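Phosphoribosylamine--glycine ligase (Thermotoga maritima, PDB 1VKZ) catalyses the ATP-dependent joining of glycine to 5-phospho-beta-D-ribosylamine, giving glycinamide ribonucleotide, ADP and phosphate in de novo purine biosynthesis. Local coordinates at residues H19-G24 with E71-P76; W32-Q37 with G305-V310; N92-V97 with R267-L272. One frame throughout, in Å; residues are numbered along the deposited sequence.

Contact 1: residues H19-G24 with E71-P76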
# COMPACT_ATOMS: atom_id res chain seq x y z
N HIS A 19 9.67 7.65 -14.46
CA HIS A 19 10.68 7.24 -13.52
C HIS A 19 10.05 6.71 -12.25
O HIS A 19 9.32 7.41 -11.55
CB HIS A 19 11.49 8.46 -13.24
CG HIS A 19 12.25 8.95 -14.42
ND1 HIS A 19 13.48 8.45 -14.77
CD2 HIS A 19 11.96 9.90 -15.34
CE1 HIS A 19 13.95 9.10 -15.82
NE2 HIS A 19 13.04 9.99 -16.18
N ILE A 20 10.29 5.45 -11.95
CA ILE A 20 9.65 4.81 -10.83
C ILE A 20 10.67 4.52 -9.73
O ILE A 20 11.66 3.76 -9.90
CB ILE A 20 8.91 3.52 -11.32
CG1 ILE A 20 7.84 3.92 -12.34
CG2 ILE A 20 8.24 2.77 -10.16
CD1 ILE A 20 7.35 2.85 -13.14
N LEU A 21 10.41 5.12 -8.58
CA LEU A 21 11.24 4.84 -7.40
C LEU A 21 10.74 3.60 -6.64
O LEU A 21 9.60 3.52 -6.27
CB LEU A 21 11.28 6.07 -6.52
CG LEU A 21 11.97 7.34 -7.05
CD1 LEU A 21 12.12 7.46 -8.52
CD2 LEU A 21 11.22 8.56 -6.55
N GLY A 22 11.61 2.62 -6.47
CA GLY A 22 11.33 1.43 -5.70
C GLY A 22 11.76 0.14 -6.38
O GLY A 22 12.33 0.14 -7.48
N SER A 23 11.46 -0.97 -5.70
CA SER A 23 11.91 -2.29 -6.13
C SER A 23 10.89 -3.44 -5.97
O SER A 23 11.26 -4.60 -6.19
CB SER A 23 13.18 -2.64 -5.34
OG SER A 23 12.97 -2.33 -3.98
N GLY A 24 9.64 -3.13 -5.63
CA GLY A 24 8.63 -4.15 -5.38
C GLY A 24 7.77 -4.40 -6.59
O GLY A 24 8.01 -3.86 -7.62
N GLU A 71 8.69 15.84 -16.74
CA GLU A 71 8.44 14.43 -17.10
C GLU A 71 8.32 13.69 -15.78
O GLU A 71 8.97 14.05 -14.83
CB GLU A 71 9.53 13.79 -17.95
CG GLU A 71 10.68 13.08 -17.25
CD GLU A 71 11.80 12.81 -18.25
OE1 GLU A 71 11.73 13.40 -19.36
OE2 GLU A 71 12.75 12.05 -17.97
N ASP A 72 7.54 12.62 -15.76
CA ASP A 72 6.95 12.13 -14.52
C ASP A 72 7.86 11.29 -13.65
O ASP A 72 8.50 10.39 -14.14
CB ASP A 72 5.68 11.33 -14.82
CG ASP A 72 4.62 11.56 -13.74
OD1 ASP A 72 5.02 11.95 -12.62
OD2 ASP A 72 3.39 11.43 -13.89
N ILE A 73 7.86 11.57 -12.33
CA ILE A 73 8.44 10.66 -11.31
C ILE A 73 7.34 10.12 -10.41
O ILE A 73 6.64 10.90 -9.75
CB ILE A 73 9.46 11.38 -10.37
CG1 ILE A 73 10.42 12.25 -11.14
CG2 ILE A 73 10.23 10.36 -9.49
CD1 ILE A 73 11.27 11.52 -12.08
N VAL A 74 7.22 8.78 -10.37
CA VAL A 74 6.21 8.13 -9.53
C VAL A 74 6.87 7.52 -8.30
O VAL A 74 7.59 6.55 -8.39
CB VAL A 74 5.37 7.08 -10.27
CG1 VAL A 74 4.50 6.36 -9.29
CG2 VAL A 74 4.51 7.71 -11.38
N ILE A 75 6.61 8.11 -7.15
CA ILE A 75 7.10 7.52 -5.92
C ILE A 75 6.03 6.60 -5.28
O ILE A 75 4.85 6.96 -5.23
CB ILE A 75 7.50 8.60 -5.00
CG1 ILE A 75 7.43 8.10 -3.57
CG2 ILE A 75 6.63 9.85 -5.18
CD1 ILE A 75 8.37 6.97 -3.30
N PRO A 76 6.39 5.38 -4.90
CA PRO A 76 5.70 4.62 -3.82
C PRO A 76 6.55 4.20 -2.59
O PRO A 76 7.33 3.24 -2.68
CB PRO A 76 5.25 3.37 -4.55
CG PRO A 76 6.17 3.42 -5.88
CD PRO A 76 7.27 4.49 -5.65
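His-19 and Glu-71 meet through a hydrogen bond from the imidazole NE2 to carboxylate OE2, 2.7 Å long. The acceptor lies almost in the ring plane and is approached on its anti side, with ring and carboxylate nearly coplanar. The ring reaches this position because CG stands anti to the carbonyl carbon (chi1 -65°), which turns the imidazole back toward the preceding end of the strand. Its other nitrogen, ND1, bonds to Tyr-44 OH, so the ring is held from two sides, and the rings of His-42 and Tyr-44 also pack against it. Ile-73 CD1 packs against His-19 CB at 3.3 Å. Next along the same face, Leu-21 CD2 touches Ile-73 CG2 at 3.6 Å and Ile-75 CB at 4.0 Å, and both Leu-21 and Ile-73 also touch Leu-65 of helix 62-66. Beneath these side chains runs a parallel backbone ladder: His-19 N to Asp-72 O at 3.0 Å, Val-74 N to His-19 O at 2.8 Å, and Leu-21 N to Val-74 O at 3.2 Å. Ile-20 and Val-74 occupy the reverse face, where Ile-20 packs on helix 25-36. A parallel sheet with helices on both faces, whose first strand runs through a glycine-containing turn, Gly-22 to Gly-24, into a helix, is characteristic of the Rossmann-like N domain of this ligase family.

Contact 2: residues W32-Q37 with G305-V310; sequences WAFAKQ and GFVNAV
The Phe-34 ring receives Val-307 squarely on one face: CG2 of the valine sits 3.9 Å from the ring centroid and only 5° off the normal, a CH-pi contact over the middle of the ring. The second methyl of the same valine, CG1, comes down near the rim, 3.6 Å from Phe-34 CE1. At the edge, close to the ring plane, Val-310 CG1 approaches Phe-34 CZ at 4.0 Å. Val-310 is itself turned to use both branches, since its CG2 lies over the rim of one face of the Phe-306 ring. With CG of Phe-34 anti to the carbonyl carbon (chi1 -84°), the benzyl group leans across to the other helix although its CB does not point there. Val-307 is the residue on which the contact centres. Besides the ring, its CG2 touches Ala-33 CB at 3.8 Å and Gln-37 CG at 3.7 Å, the glutamine chain running past the valine in the opposite direction. Replacing Phe-34 with an alanine would probably leave Val-307 CG2 without its aromatic face and open a gap beside Val-310. No hydrogen bond joins the two segments; the helices, whose axes cross almost perpendicularly 9.4 Å apart, are held by apolar surfaces. Helix 25-36 of the N domain thus rests on helix 303-315 of the ATP-grasp part, with Pro-303 touching Ala-33 and Gln-37, Val-299 of helix 294-301 also against Ala-33, and Phe-357 of strand 356-364 meeting Trp-32 edge-to-face.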
# COMPACT_ATOMS: atom_id res chain seq x y z
N TRP A 32 5.12 -1.61 -15.63
CA TRP A 32 4.70 -2.55 -16.66
C TRP A 32 3.62 -1.89 -17.53
O TRP A 32 3.73 -1.87 -18.74
CB TRP A 32 4.22 -3.85 -16.01
CG TRP A 32 3.50 -4.78 -16.92
CD1 TRP A 32 4.04 -5.68 -17.78
CD2 TRP A 32 2.07 -4.91 -17.04
NE1 TRP A 32 3.04 -6.36 -18.44
CE2 TRP A 32 1.83 -5.90 -18.02
CE3 TRP A 32 0.98 -4.30 -16.41
CZ2 TRP A 32 0.53 -6.30 -18.38
CZ3 TRP A 32 -0.32 -4.68 -16.80
CH2 TRP A 32 -0.52 -5.68 -17.76
N ALA A 33 2.62 -1.28 -16.88
CA ALA A 33 1.55 -0.54 -17.54
C ALA A 33 2.03 0.60 -18.45
O ALA A 33 1.58 0.76 -19.59
CB ALA A 33 0.63 0.03 -16.52
N PHE A 34 2.95 1.40 -17.94
CA PHE A 34 3.49 2.49 -18.73
C PHE A 34 4.23 2.00 -19.97
O PHE A 34 4.10 2.56 -21.05
CB PHE A 34 4.41 3.38 -17.88
CG PHE A 34 3.66 4.39 -17.11
CD1 PHE A 34 3.20 5.52 -17.74
CD2 PHE A 34 3.30 4.16 -15.81
CE1 PHE A 34 2.46 6.44 -17.06
CE2 PHE A 34 2.56 5.10 -15.12
CZ PHE A 34 2.15 6.25 -15.75
N ALA A 35 5.02 0.95 -19.80
CA ALA A 35 5.82 0.41 -20.87
C ALA A 35 4.90 -0.20 -21.90
O ALA A 35 5.21 -0.18 -23.11
CB ALA A 35 6.81 -0.62 -20.31
N LYS A 36 3.78 -0.75 -21.41
CA LYS A 36 2.73 -1.36 -22.23
C LYS A 36 2.09 -0.28 -23.14
O LYS A 36 1.73 -0.55 -24.29
CB LYS A 36 1.69 -2.04 -21.31
CG LYS A 36 0.84 -3.13 -21.94
CD LYS A 36 0.42 -4.18 -20.92
CE LYS A 36 -0.83 -5.00 -21.35
NZ LYS A 36 -0.59 -6.07 -22.39
N GLN A 37 1.99 0.95 -22.62
CA GLN A 37 1.47 2.10 -23.39
C GLN A 37 2.55 2.81 -24.17
O GLN A 37 2.31 3.87 -24.73
CB GLN A 37 0.80 3.12 -22.47
CG GLN A 37 -0.13 2.54 -21.39
CD GLN A 37 -1.14 1.54 -21.95
OE1 GLN A 37 -1.57 1.67 -23.11
NE2 GLN A 37 -1.53 0.55 -21.12
N GLY A 305 -6.14 2.62 -18.44
CA GLY A 305 -6.92 3.58 -17.69
C GLY A 305 -6.16 4.08 -16.49
O GLY A 305 -6.23 5.26 -16.15
N PHE A 306 -5.42 3.19 -15.84
CA PHE A 306 -4.53 3.61 -14.76
C PHE A 306 -3.53 4.64 -15.29
O PHE A 306 -3.48 5.78 -14.83
CB PHE A 306 -3.83 2.41 -14.12
CG PHE A 306 -2.84 2.80 -13.07
CD1 PHE A 306 -3.25 3.09 -11.79
CD2 PHE A 306 -1.49 2.89 -13.37
CE1 PHE A 306 -2.34 3.46 -10.81
CE2 PHE A 306 -0.59 3.27 -12.41
CZ PHE A 306 -1.03 3.56 -11.11
N VAL A 307 -2.77 4.25 -16.31
CA VAL A 307 -1.81 5.14 -16.95
C VAL A 307 -2.40 6.49 -17.32
O VAL A 307 -1.83 7.52 -17.04
CB VAL A 307 -1.18 4.51 -18.21
CG1 VAL A 307 -0.47 5.56 -19.05
CG2 VAL A 307 -0.20 3.46 -17.81
N ASN A 308 -3.55 6.48 -17.98
CA ASN A 308 -4.17 7.73 -18.37
C ASN A 308 -4.54 8.65 -17.21
O ASN A 308 -4.31 9.85 -17.26
CB ASN A 308 -5.37 7.45 -19.26
CG ASN A 308 -4.97 7.08 -20.69
OD1 ASN A 308 -3.83 7.33 -21.14
ND2 ASN A 308 -5.91 6.50 -21.42
N ALA A 309 -5.12 8.08 -16.16
CA ALA A 309 -5.56 8.87 -15.01
C ALA A 309 -4.35 9.49 -14.29
O ALA A 309 -4.36 10.64 -13.89
CB ALA A 309 -6.38 8.01 -14.07
N VAL A 310 -3.27 8.74 -14.21
CA VAL A 310 -2.04 9.23 -13.62
C VAL A 310 -1.48 10.38 -14.43
O VAL A 310 -1.01 11.35 -13.89
CB VAL A 310 -1.03 8.10 -13.49
CG1 VAL A 310 0.32 8.60 -13.07
CG2 VAL A 310 -1.53 7.12 -12.45

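Contact 3: residues N92-V97 with R267-L272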
# COMPACT_ATOMS: atom_id res chain seq x y z
N ASN A 92 8.32 17.60 -10.36
CA ASN A 92 8.41 16.34 -11.09
C ASN A 92 7.70 15.13 -10.52
O ASN A 92 7.34 14.15 -11.21
CB ASN A 92 9.89 15.94 -11.05
CG ASN A 92 10.51 16.09 -12.31
OD1 ASN A 92 10.19 17.01 -13.02
ND2 ASN A 92 11.38 15.16 -12.67
N VAL A 93 7.64 15.15 -9.21
CA VAL A 93 7.28 13.97 -8.46
C VAL A 93 5.78 13.93 -8.23
O VAL A 93 5.19 14.87 -7.75
CB VAL A 93 8.09 13.91 -7.15
CG1 VAL A 93 7.71 12.72 -6.34
CG2 VAL A 93 9.62 13.93 -7.49
N PHE A 94 5.16 12.84 -8.64
CA PHE A 94 3.73 12.74 -8.58
C PHE A 94 3.34 12.14 -7.22
O PHE A 94 2.99 10.99 -7.11
CB PHE A 94 3.16 11.96 -9.78
CG PHE A 94 1.64 11.93 -9.81
CD1 PHE A 94 0.92 13.11 -9.74
CD2 PHE A 94 0.95 10.73 -9.85
CE1 PHE A 94 -0.47 13.09 -9.73
CE2 PHE A 94 -0.43 10.70 -9.87
CZ PHE A 94 -1.14 11.88 -9.81
N GLY A 95 3.45 12.95 -6.20
CA GLY A 95 3.14 12.55 -4.89
C GLY A 95 3.24 13.75 -4.03
O GLY A 95 3.87 14.70 -4.40
N PRO A 96 2.61 13.73 -2.86
CA PRO A 96 2.44 14.94 -2.08
C PRO A 96 3.72 15.40 -1.40
O PRO A 96 4.60 14.58 -1.13
CB PRO A 96 1.40 14.51 -1.06
CG PRO A 96 1.61 13.11 -0.88
CD PRO A 96 2.01 12.56 -2.19
N VAL A 97 3.80 16.70 -1.11
CA VAL A 97 4.90 17.24 -0.29
C VAL A 97 4.92 16.68 1.12
O VAL A 97 3.93 16.14 1.57
CB VAL A 97 4.86 18.80 -0.19
CG1 VAL A 97 4.97 19.43 -1.58
CG2 VAL A 97 3.62 19.31 0.52
N ARG A 267 -1.25 15.98 -4.61
CA ARG A 267 -0.98 15.47 -5.94
C ARG A 267 -0.48 14.07 -5.71
O ARG A 267 0.41 13.87 -4.89
CB ARG A 267 0.14 16.29 -6.59
CG ARG A 267 -0.00 17.81 -6.44
CD ARG A 267 0.64 18.60 -7.58
NE ARG A 267 -0.06 18.27 -8.81
CZ ARG A 267 0.44 17.66 -9.87
NH1 ARG A 267 1.72 17.29 -9.95
NH2 ARG A 267 -0.35 17.42 -10.89
N GLY A 268 -1.03 13.11 -6.44
CA GLY A 268 -0.53 11.74 -6.36
C GLY A 268 -1.60 10.71 -6.11
O GLY A 268 -2.66 10.77 -6.67
N PHE A 269 -1.29 9.74 -5.26
CA PHE A 269 -2.20 8.67 -4.96
C PHE A 269 -2.56 8.80 -3.50
O PHE A 269 -1.68 9.06 -2.66
CB PHE A 269 -1.54 7.30 -5.19
CG PHE A 269 -0.96 7.14 -6.54
CD1 PHE A 269 -1.75 6.80 -7.59
CD2 PHE A 269 0.37 7.37 -6.77
CE1 PHE A 269 -1.24 6.66 -8.81
CE2 PHE A 269 0.87 7.25 -7.99
CZ PHE A 269 0.07 6.89 -9.02
N LEU A 270 -3.82 8.57 -3.18
CA LEU A 270 -4.27 8.63 -1.78
C LEU A 270 -5.00 7.35 -1.46
O LEU A 270 -5.97 6.99 -2.11
CB LEU A 270 -5.19 9.83 -1.55
CG LEU A 270 -5.84 9.87 -0.15
CD1 LEU A 270 -4.78 9.81 0.98
CD2 LEU A 270 -6.70 11.08 -0.03
N TYR A 271 -4.56 6.70 -0.39
CA TYR A 271 -5.13 5.43 0.06
C TYR A 271 -5.83 5.69 1.40
O TYR A 271 -5.26 6.36 2.29
CB TYR A 271 -4.02 4.39 0.17
CG TYR A 271 -4.33 3.13 0.91
CD1 TYR A 271 -4.51 3.14 2.28
CD2 TYR A 271 -4.38 1.91 0.25
CE1 TYR A 271 -4.76 1.97 2.97
CE2 TYR A 271 -4.65 0.74 0.92
CZ TYR A 271 -4.83 0.77 2.27
OH TYR A 271 -5.12 -0.40 2.95
N LEU A 272 -7.07 5.20 1.52
CA LEU A 272 -7.82 5.19 2.75
C LEU A 272 -7.97 3.76 3.20
O LEU A 272 -8.51 2.94 2.48
CB LEU A 272 -9.21 5.77 2.51
CG LEU A 272 -9.37 7.14 1.89
CD1 LEU A 272 -10.80 7.61 1.99
CD2 LEU A 272 -8.45 8.12 2.51
O HOH W 1 4.25 17.09 -9.12
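Phe-94 lays one face of its ring on the backbone of Gly-268. Starting at CB, which packs beside Asp-72, the side chain extends with CG anti to the backbone N (chi1 -175°), carrying the ring over the glycine. CD1 faces the flat side of the Arg-267 guanidinium, 4.3 Å from NH1. Beyond it, CE1 lies 3.3 Å from Gly-268 N, and at the tip CZ is 3.5 Å from Gly-268 CA, which stands almost over the ring centre in a CH-pi contact. On the other flank CD2 and CE2 form the edge that meets the Phe-269 face, CD2 near its CE2 and CE2 3.9 Å from its CZ, in a T-shaped pair with planes 77° apart. A side chain at Gly-268 would collide with Gly-95 CA, and the backbone angles there also suit a residue without CB. Polar linkage is indirect: a water donates to Val-93 O at 2.8 Å and weakly accepts from Arg-267 NH1, while NH2 of this arginine bonds to Tyr-314 O. With no direct hydrogen bond between the segments, their cohesion probably comes from dispersion and aromatic contacts, and so depends on close fit more than on bond direction.

In the fold
The three contacts touch one another: contact 1 lies within the N domain, while contacts 2 and 3 join that domain to the ATP-grasp part. Contact 1 continues into contact 3 through backbone pairing: Ile-73 N lies 2.9 Å from Asn-92 O, and Ile-73 O lies 2.7 Å from Phe-94 N; the centres of contacts 1 and 3 are about 11 Å apart. Contacts 2 and 3 meet at Val-310, whose CG2 is 3.7 Å from Phe-269 CE1 and whose CG1 is 3.9 Å from Phe-94 CE2. Contact 2 lies away from the predicted metal and ATP sites, whereas the side chains of Phe-269 in contact 3 and Pro-76 in contact 1 come within about 8 and 10 Å of that of Asn-287, a predicted magnesium ligand.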